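Enoyl-CoA hydratase/isomerase family protein (Pseudomonas syringae pv. tomato, PDB 3OT6) belongs to the enoyl-CoA hydratase/isomerase family and probably acts on acyl-CoA thioesters, although its own reaction and substrate are not established. Local coordinates at residues L79-S84 against A222-D227; V51-Q56 against R88-H93. All coordinates share one frame; numbering follows the deposited sequence.

Interaction 1. Residues L79-S84 against A222-D227; sequences LVAQGS and AAIEQD
Ile224 of the C-terminal helix 202-230 packs on Ala81 and Ser84 of helix 73-91, in a small buried helix-helix contact near the outside of the crotonase-like fold. The small Ala81 allows a close approach: its CA lies 5.8 Å from the CA of Ile224. Ile224 carries the contact, and both its branches touch helix 73-91. CG1, beside the backbone N at chi1 -75°, rests against CB of Ser84 at 3.5 Å. CD1 continues along nearly extended (chi2 168°) to the backbone of Ser84, where the carbonyl carbon is 3.8 Å away. The other branch, CG2, reaches CB of Ala81 at a looser 4.3 Å. Ala81 and Ser84 stand three residues apart, so the isoleucine spans about one turn of the facing helix.

One turn further along helix 202-230, the direct apolar contact gives way to a water bridge. A water lies 2.6 Å from Ser84 OG and donates to Asp227 OD2 at 2.8 Å, joining two polar groups that do not meet directly. Ser84 OG also stands 2.9 Å from Val80 O of its own helix. The carboxylate of Asp227 has further partners: OD1 accepts from His141 N and OD2 from Ala142 N. These amides lie at the start of helix 141-150, whose N-terminal end would probably favour the negative charge. Helix 141-150 thus flanks the contact, with Ala142 against Ser84 and His141 against Ala223, while Val80, although its CB points toward 222-227, also touches Met69 of helix 66-71, and Leu79 packs on helices 31-46 and 66-71.

Interaction 2. Residues V51-Q56 against R88-H93; sequences VIVTGQ and RRMLSH
The side chains of Val51 and His93 cross at about a right angle where the end of helix 73-91 and the loop after it pack over strand 50-54, within a beta-alpha-beta crossover that leads on to the parallel neighbouring strand 97-100. The imidazole meets the valine through NE2, which lies 3.8 Å from Val51 CG2; the methyl approaches the ring obliquely. His93 extends its ring toward the strand with CG anti to the backbone N (chi1 -166°), while Val51 offers the branch that lies beside its own backbone N.

Two residues along the strand, Val53 turns to the same side as Val51. Its CG2 meets the terminal methyl CE of Met90, a selenomethionine, at a loose 4.4 Å. The CB of Met90 does not aim at the strand; a turn about the CG-SE bond brings CE there. The contact is thus a pair of separate touches, Val51 with His93 and Val53 with Met90, both buried. Helix 31-46 adds to the same layer: its Ala44 packs on Val51, its Phe37 on Val53 and its Glu45 on His93.

Just before His93, Ser92 ties back to the helix. The side-chain OG of Ser92 donates to Arg88 O at 2.9 Å, meeting the carbonyl at a C=O...OG angle of 143° and tilted 24° from its plane.

How the interactions relate
Helix 73-91 is common to both contacts: its residues 79-84 serve interaction 1, and Met90 near its end, with His93 in the loop that follows, serves interaction 2. The centres of the contacts are about 17 Å apart. The centre of interaction 2 lies about 6 Å from that of the chain, against the six-stranded sheet, whereas interaction 1 is about 15 Å out, among helices. Helix 202-230 follows the shared helix between them, since Arg88 forms a salt bridge with Asp221, just before 222-227, and Leu91 packs on Leu216 and Leu220. Together they place one helix between the sheet and the C-terminal helix. Both are packing contacts between parts of the fold.

Interaction 1. Residues L79-S84 against A222-D227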
ATOM      1  N   LEU A  79      15.233   3.830   4.301  1.00 26.63           N
ATOM      2  CA  LEU A  79      13.942   3.274   4.585  1.00 25.63           C
ATOM      3  C   LEU A  79      12.887   3.807   3.584  1.00 25.76           C
ATOM      4  O   LEU A  79      12.095   3.029   3.036  1.00 25.20           O
ATOM      5  CB  LEU A  79      13.504   3.482   6.054  1.00 24.67           C
ATOM      6  CG  LEU A  79      12.103   2.963   6.477  1.00 23.98           C
ATOM      7  CD1 LEU A  79      11.919   1.460   6.279  1.00 22.09           C
ATOM      8  CD2 LEU A  79      11.732   3.288   7.934  1.00 23.71           C
ATOM      9  N   VAL A  80      12.882   5.115   3.334  1.00 24.73           N
ATOM     10  CA  VAL A  80      11.838   5.646   2.489  1.00 22.81           C
ATOM     11  C   VAL A  80      12.117   5.225   1.079  1.00 24.04           C
ATOM     12  O   VAL A  80      11.175   4.936   0.333  1.00 24.94           O
ATOM     13  CB  VAL A  80      11.731   7.177   2.609  1.00 23.10           C
ATOM     14  CG1 VAL A  80      10.956   7.831   1.346  1.00 19.13           C
ATOM     15  CG2 VAL A  80      11.195   7.511   3.979  1.00 14.59           C
ATOM     16  N   ALA A  81      13.386   5.174   0.684  1.00 24.79           N
ATOM     17  CA  ALA A  81      13.705   4.690  -0.697  1.00 25.00           C
ATOM     18  C   ALA A  81      13.217   3.244  -0.932  1.00 25.48           C
ATOM     19  O   ALA A  81      12.677   2.906  -2.036  1.00 26.74           O
ATOM     20  CB  ALA A  81      15.208   4.843  -1.045  1.00 23.95           C
ATOM     21  N   GLN A  82      13.328   2.401   0.094  1.00 25.08           N
ATOM     22  CA  GLN A  82      12.952   0.990  -0.048  1.00 25.25           C
ATOM     23  C   GLN A  82      11.453   0.916  -0.109  1.00 25.09           C
ATOM     24  O   GLN A  82      10.874   0.144  -0.853  1.00 26.26           O
ATOM     25  CB  GLN A  82      13.385   0.188   1.153  1.00 25.30           C
ATOM     26  CG  GLN A  82      14.815  -0.189   1.369  1.00 30.84           C
ATOM     27  CD  GLN A  82      14.883  -0.941   2.805  1.00 47.84           C
ATOM     28  OE1 GLN A  82      15.158  -0.279   3.841  1.00 53.23           O
ATOM     29  NE2 GLN A  82      14.551  -2.300   2.861  1.00 47.26           N
ATOM     30  N   GLY A  83      10.794   1.713   0.720  1.00 24.13           N
ATOM     31  CA  GLY A  83       9.371   1.649   0.801  1.00 22.18           C
ATOM     32  C   GLY A  83       8.716   2.192  -0.473  1.00 22.44           C
ATOM     33  O   GLY A  83       7.667   1.650  -0.912  1.00 21.06           O
ATOM     34  N   SER A  84       9.267   3.285  -1.018  1.00 20.90           N
ATOM     35  CA  SER A  84       8.816   3.820  -2.299  1.00 20.96           C
ATOM     36  C   SER A  84       9.081   2.848  -3.471  1.00 22.22           C
ATOM     37  O   SER A  84       8.247   2.749  -4.396  1.00 21.04           O
ATOM     38  CB  SER A  84       9.546   5.114  -2.593  1.00 20.86           C
ATOM     39  OG  SER A  84       9.230   6.037  -1.578  1.00 19.05           O
ATOM     40  N   ALA A 222      12.202   8.770 -10.728  1.00 29.16           N
ATOM     41  CA  ALA A 222      12.783  10.082 -10.575  1.00 29.30           C
ATOM     42  C   ALA A 222      12.611  10.544  -9.131  1.00 29.41           C
ATOM     43  O   ALA A 222      13.569  10.992  -8.519  1.00 31.28           O
ATOM     44  CB  ALA A 222      12.152  11.109 -11.559  1.00 28.00           C
ATOM     45  N   ALA A 223      11.407  10.386  -8.586  1.00 28.99           N
ATOM     46  CA  ALA A 223      11.049  10.795  -7.222  1.00 27.79           C
ATOM     47  C   ALA A 223      11.895  10.093  -6.200  1.00 27.71           C
ATOM     48  O   ALA A 223      12.366  10.711  -5.262  1.00 27.25           O
ATOM     49  CB  ALA A 223       9.567  10.511  -6.936  1.00 26.74           C
ATOM     50  N   ILE A 224      12.061   8.779  -6.359  1.00 28.81           N
ATOM     51  CA  ILE A 224      12.804   7.969  -5.362  1.00 28.99           C
ATOM     52  C   ILE A 224      14.220   8.588  -5.236  1.00 30.22           C
ATOM     53  O   ILE A 224      14.731   8.746  -4.132  1.00 29.76           O
ATOM     54  CB  ILE A 224      12.819   6.459  -5.722  1.00 27.35           C
ATOM     55  CG1 ILE A 224      11.460   5.818  -5.429  1.00 26.91           C
ATOM     56  CG2 ILE A 224      13.991   5.698  -5.071  1.00 25.02           C
ATOM     57  CD1 ILE A 224      11.339   4.375  -6.062  1.00 24.70           C
ATOM     58  N   GLU A 225      14.782   8.997  -6.372  1.00 31.76           N
ATOM     59  CA  GLU A 225      16.119   9.584  -6.423  1.00 34.58           C
ATOM     60  C   GLU A 225      16.170  10.994  -5.871  1.00 33.54           C
ATOM     61  O   GLU A 225      17.019  11.285  -5.075  1.00 33.82           O
ATOM     62  CB  GLU A 225      16.688   9.548  -7.848  1.00 35.97           C
ATOM     63  CG  GLU A 225      18.068   8.877  -7.827  1.00 44.35           C
ATOM     64  CD  GLU A 225      17.994   7.399  -7.329  1.00 53.47           C
ATOM     65  OE1 GLU A 225      18.537   7.098  -6.208  1.00 56.66           O
ATOM     66  OE2 GLU A 225      17.357   6.564  -8.049  1.00 55.14           O
ATOM     67  N   GLN A 226      15.242  11.850  -6.288  1.00 33.24           N
ATOM     68  CA  GLN A 226      15.069  13.142  -5.674  1.00 33.63           C
ATOM     69  C   GLN A 226      14.878  13.095  -4.156  1.00 31.70           C
ATOM     70  O   GLN A 226      15.330  13.986  -3.485  1.00 30.40           O
ATOM     71  CB  GLN A 226      13.907  13.886  -6.320  1.00 34.10           C
ATOM     72  CG  GLN A 226      14.350  14.693  -7.494  1.00 43.39           C
ATOM     73  CD  GLN A 226      15.261  15.892  -7.048  1.00 54.39           C
ATOM     74  OE1 GLN A 226      14.817  16.844  -6.329  1.00 56.36           O
ATOM     75  NE2 GLN A 226      16.539  15.829  -7.455  1.00 55.04           N
ATOM     76  N   ASP A 227      14.191  12.083  -3.642  1.00 30.99           N
ATOM     77  CA  ASP A 227      13.870  11.992  -2.246  1.00 31.80           C
ATOM     78  C   ASP A 227      15.106  11.587  -1.461  1.00 33.37           C
ATOM     79  O   ASP A 227      15.330  12.092  -0.364  1.00 32.76           O
ATOM     80  CB  ASP A 227      12.715  10.998  -1.989  1.00 31.76           C
ATOM     81  CG  ASP A 227      11.326  11.579  -2.323  1.00 31.43           C
ATOM     82  OD1 ASP A 227      11.181  12.818  -2.355  1.00 32.60           O
ATOM     83  OD2 ASP A 227      10.365  10.802  -2.545  1.00 26.73           O
TER
HETATM   84  O   HOH W   1      10.825   8.095  -1.965  1.00 18.62           O

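Interaction 2. Residues V51-Q56 against R88-H93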
ATOM      1  N   VAL A  51      -2.878 -11.416  -5.771  1.00 23.06           N
ATOM      2  CA  VAL A  51      -2.306 -11.125  -4.436  1.00 20.93           C
ATOM      3  C   VAL A  51      -3.334 -10.356  -3.650  1.00 21.40           C
ATOM      4  O   VAL A  51      -4.026  -9.494  -4.206  1.00 20.30           O
ATOM      5  CB  VAL A  51      -1.017 -10.265  -4.507  1.00 21.85           C
ATOM      6  CG1 VAL A  51      -0.644  -9.757  -3.106  1.00 18.62           C
ATOM      7  CG2 VAL A  51       0.203 -11.072  -5.143  1.00 18.41           C
ATOM      8  N   ILE A  52      -3.514 -10.750  -2.385  1.00 21.51           N
ATOM      9  CA  ILE A  52      -4.304  -9.990  -1.369  1.00 21.10           C
ATOM     10  C   ILE A  52      -3.343  -9.569  -0.223  1.00 20.66           C
ATOM     11  O   ILE A  52      -2.841 -10.428   0.477  1.00 20.41           O
ATOM     12  CB  ILE A  52      -5.393 -10.822  -0.726  1.00 20.12           C
ATOM     13  CG1 ILE A  52      -6.470 -11.179  -1.707  1.00 18.98           C
ATOM     14  CG2 ILE A  52      -6.125  -9.985   0.337  1.00 22.94           C
ATOM     15  CD1 ILE A  52      -7.674 -11.974  -1.017  1.00 14.89           C
ATOM     16  N   VAL A  53      -3.083  -8.279  -0.047  1.00 20.60           N
ATOM     17  CA  VAL A  53      -2.263  -7.798   1.050  1.00 19.59           C
ATOM     18  C   VAL A  53      -3.252  -7.360   2.131  1.00 21.29           C
ATOM     19  O   VAL A  53      -4.224  -6.666   1.840  1.00 21.04           O
ATOM     20  CB  VAL A  53      -1.368  -6.573   0.633  1.00 20.03           C
ATOM     21  CG1 VAL A  53      -0.556  -6.038   1.825  1.00 18.97           C
ATOM     22  CG2 VAL A  53      -0.399  -6.927  -0.476  1.00 16.65           C
ATOM     23  N   THR A  54      -3.024  -7.779   3.373  1.00 22.20           N
ATOM     24  CA  THR A  54      -3.886  -7.411   4.500  1.00 22.83           C
ATOM     25  C   THR A  54      -3.038  -7.249   5.773  1.00 22.92           C
ATOM     26  O   THR A  54      -1.844  -7.538   5.776  1.00 23.58           O
ATOM     27  CB  THR A  54      -5.083  -8.462   4.694  1.00 24.00           C
ATOM     28  OG1 THR A  54      -6.121  -7.863   5.503  1.00 27.04           O
ATOM     29  CG2 THR A  54      -4.619  -9.784   5.362  1.00 20.24           C
ATOM     30  N   GLY A  55      -3.627  -6.777   6.852  1.00 23.65           N
ATOM     31  CA  GLY A  55      -2.872  -6.579   8.075  1.00 25.76           C
ATOM     32  C   GLY A  55      -3.419  -7.411   9.231  1.00 27.90           C
ATOM     33  O   GLY A  55      -3.769  -8.577   9.053  1.00 28.53           O
ATOM     34  N   GLN A  56      -3.498  -6.816  10.416  1.00 29.19           N
ATOM     35  CA  GLN A  56      -4.076  -7.474  11.580  1.00 31.45           C
ATOM     36  C   GLN A  56      -5.449  -6.880  11.865  1.00 31.89           C
ATOM     37  O   GLN A  56      -5.827  -5.840  11.297  1.00 32.66           O
ATOM     38  CB  GLN A  56      -3.121  -7.327  12.780  1.00 32.49           C
ATOM     39  CG  GLN A  56      -1.849  -8.205  12.647  1.00 35.46           C
ATOM     40  CD  GLN A  56      -2.214  -9.666  12.364  1.00 42.53           C
ATOM     41  OE1 GLN A  56      -2.949 -10.295  13.135  1.00 46.49           O
ATOM     42  NE2 GLN A  56      -1.739 -10.198  11.243  1.00 45.72           N
ATOM     43  N   ARG A  88       6.456   1.195  -6.044  1.00 20.04           N
ATOM     44  CA  ARG A  88       6.660   1.093  -7.461  1.00 21.50           C
ATOM     45  C   ARG A  88       6.592  -0.401  -7.906  1.00 21.62           C
ATOM     46  O   ARG A  88       6.095  -0.728  -8.969  1.00 21.80           O
ATOM     47  CB  ARG A  88       8.010   1.714  -7.811  1.00 21.44           C
ATOM     48  CG  ARG A  88       8.147   2.013  -9.268  1.00 24.02           C
ATOM     49  CD  ARG A  88       9.349   1.325  -9.774  1.00 29.95           C
ATOM     50  NE  ARG A  88       9.722   1.697 -11.124  1.00 33.49           N
ATOM     51  CZ  ARG A  88       9.585   0.874 -12.159  1.00 33.77           C
ATOM     52  NH1 ARG A  88       9.090  -0.346 -11.953  1.00 35.43           N
ATOM     53  NH2 ARG A  88       9.930   1.272 -13.373  1.00 26.40           N
ATOM     54  N   ARG A  89       7.042  -1.322  -7.077  1.00 21.58           N
ATOM     55  CA  ARG A  89       7.055  -2.698  -7.524  1.00 21.48           C
ATOM     56  C   ARG A  89       5.635  -3.188  -7.510  1.00 21.57           C
ATOM     57  O   ARG A  89       5.223  -3.867  -8.421  1.00 22.31           O
ATOM     58  CB  ARG A  89       7.944  -3.578  -6.643  1.00 21.92           C
ATOM     59  CG  ARG A  89       7.740  -5.031  -6.908  1.00 24.06           C
ATOM     60  CD  ARG A  89       8.512  -5.907  -5.956  1.00 28.94           C
ATOM     61  NE  ARG A  89       8.443  -7.272  -6.447  1.00 31.22           N
ATOM     62  CZ  ARG A  89       9.026  -8.300  -5.876  1.00 30.17           C
ATOM     63  NH1 ARG A  89       9.729  -8.145  -4.772  1.00 33.26           N
ATOM     64  NH2 ARG A  89       8.915  -9.472  -6.433  1.00 32.05           N
HETATM   65  N   MSE A  90       4.858  -2.782  -6.510  1.00 21.03           N
HETATM   66  CA  MSE A  90       3.477  -3.224  -6.427  1.00 20.20           C
HETATM   67  C   MSE A  90       2.672  -2.732  -7.594  1.00 19.94           C
HETATM   68  O   MSE A  90       1.787  -3.426  -8.080  1.00 20.29           O
HETATM   69  CB  MSE A  90       2.818  -2.769  -5.122  1.00 19.90           C
HETATM   70  CG  MSE A  90       3.300  -3.524  -3.919  1.00 19.61           C
HETATM   71 SE   MSE A  90       2.749  -2.753  -2.191  1.00 24.08          SE
HETATM   72  CE  MSE A  90       0.800  -3.075  -2.191  1.00 17.73           C
ATOM     73  N   LEU A  91       2.943  -1.521  -8.032  1.00 20.61           N
ATOM     74  CA  LEU A  91       2.176  -0.933  -9.141  1.00 20.76           C
ATOM     75  C   LEU A  91       2.630  -1.531 -10.462  1.00 21.07           C
ATOM     76  O   LEU A  91       1.967  -1.380 -11.497  1.00 20.31           O
ATOM     77  CB  LEU A  91       2.352   0.569  -9.167  1.00 21.29           C
ATOM     78  CG  LEU A  91       1.609   1.308  -8.045  1.00 19.74           C
ATOM     79  CD1 LEU A  91       2.252   2.681  -7.864  1.00 16.46           C
ATOM     80  CD2 LEU A  91       0.192   1.451  -8.490  1.00 18.90           C
ATOM     81  N   SER A  92       3.764  -2.222 -10.443  1.00 21.22           N
ATOM     82  CA  SER A  92       4.188  -2.850 -11.701  1.00 22.19           C
ATOM     83  C   SER A  92       4.106  -4.388 -11.593  1.00 22.86           C
ATOM     84  O   SER A  92       4.528  -5.081 -12.489  1.00 23.60           O
ATOM     85  CB  SER A  92       5.527  -2.348 -12.203  1.00 21.11           C
ATOM     86  OG  SER A  92       6.459  -2.467 -11.215  1.00 20.85           O
ATOM     87  N   HIS A  93       3.408  -4.882 -10.567  1.00 21.77           N
ATOM     88  CA  HIS A  93       3.334  -6.284 -10.360  1.00 21.82           C
ATOM     89  C   HIS A  93       2.603  -7.003 -11.512  1.00 21.42           C
ATOM     90  O   HIS A  93       1.532  -6.584 -11.932  1.00 21.45           O
ATOM     91  CB  HIS A  93       2.642  -6.549  -9.019  1.00 21.50           C
ATOM     92  CG  HIS A  93       2.787  -7.956  -8.532  1.00 21.24           C
ATOM     93  ND1 HIS A  93       4.014  -8.486  -8.166  1.00 20.36           N
ATOM     94  CD2 HIS A  93       1.874  -8.955  -8.388  1.00 18.53           C
ATOM     95  CE1 HIS A  93       3.844  -9.736  -7.770  1.00 18.93           C
ATOM     96  NE2 HIS A  93       2.559 -10.052  -7.908  1.00 20.28           N
TER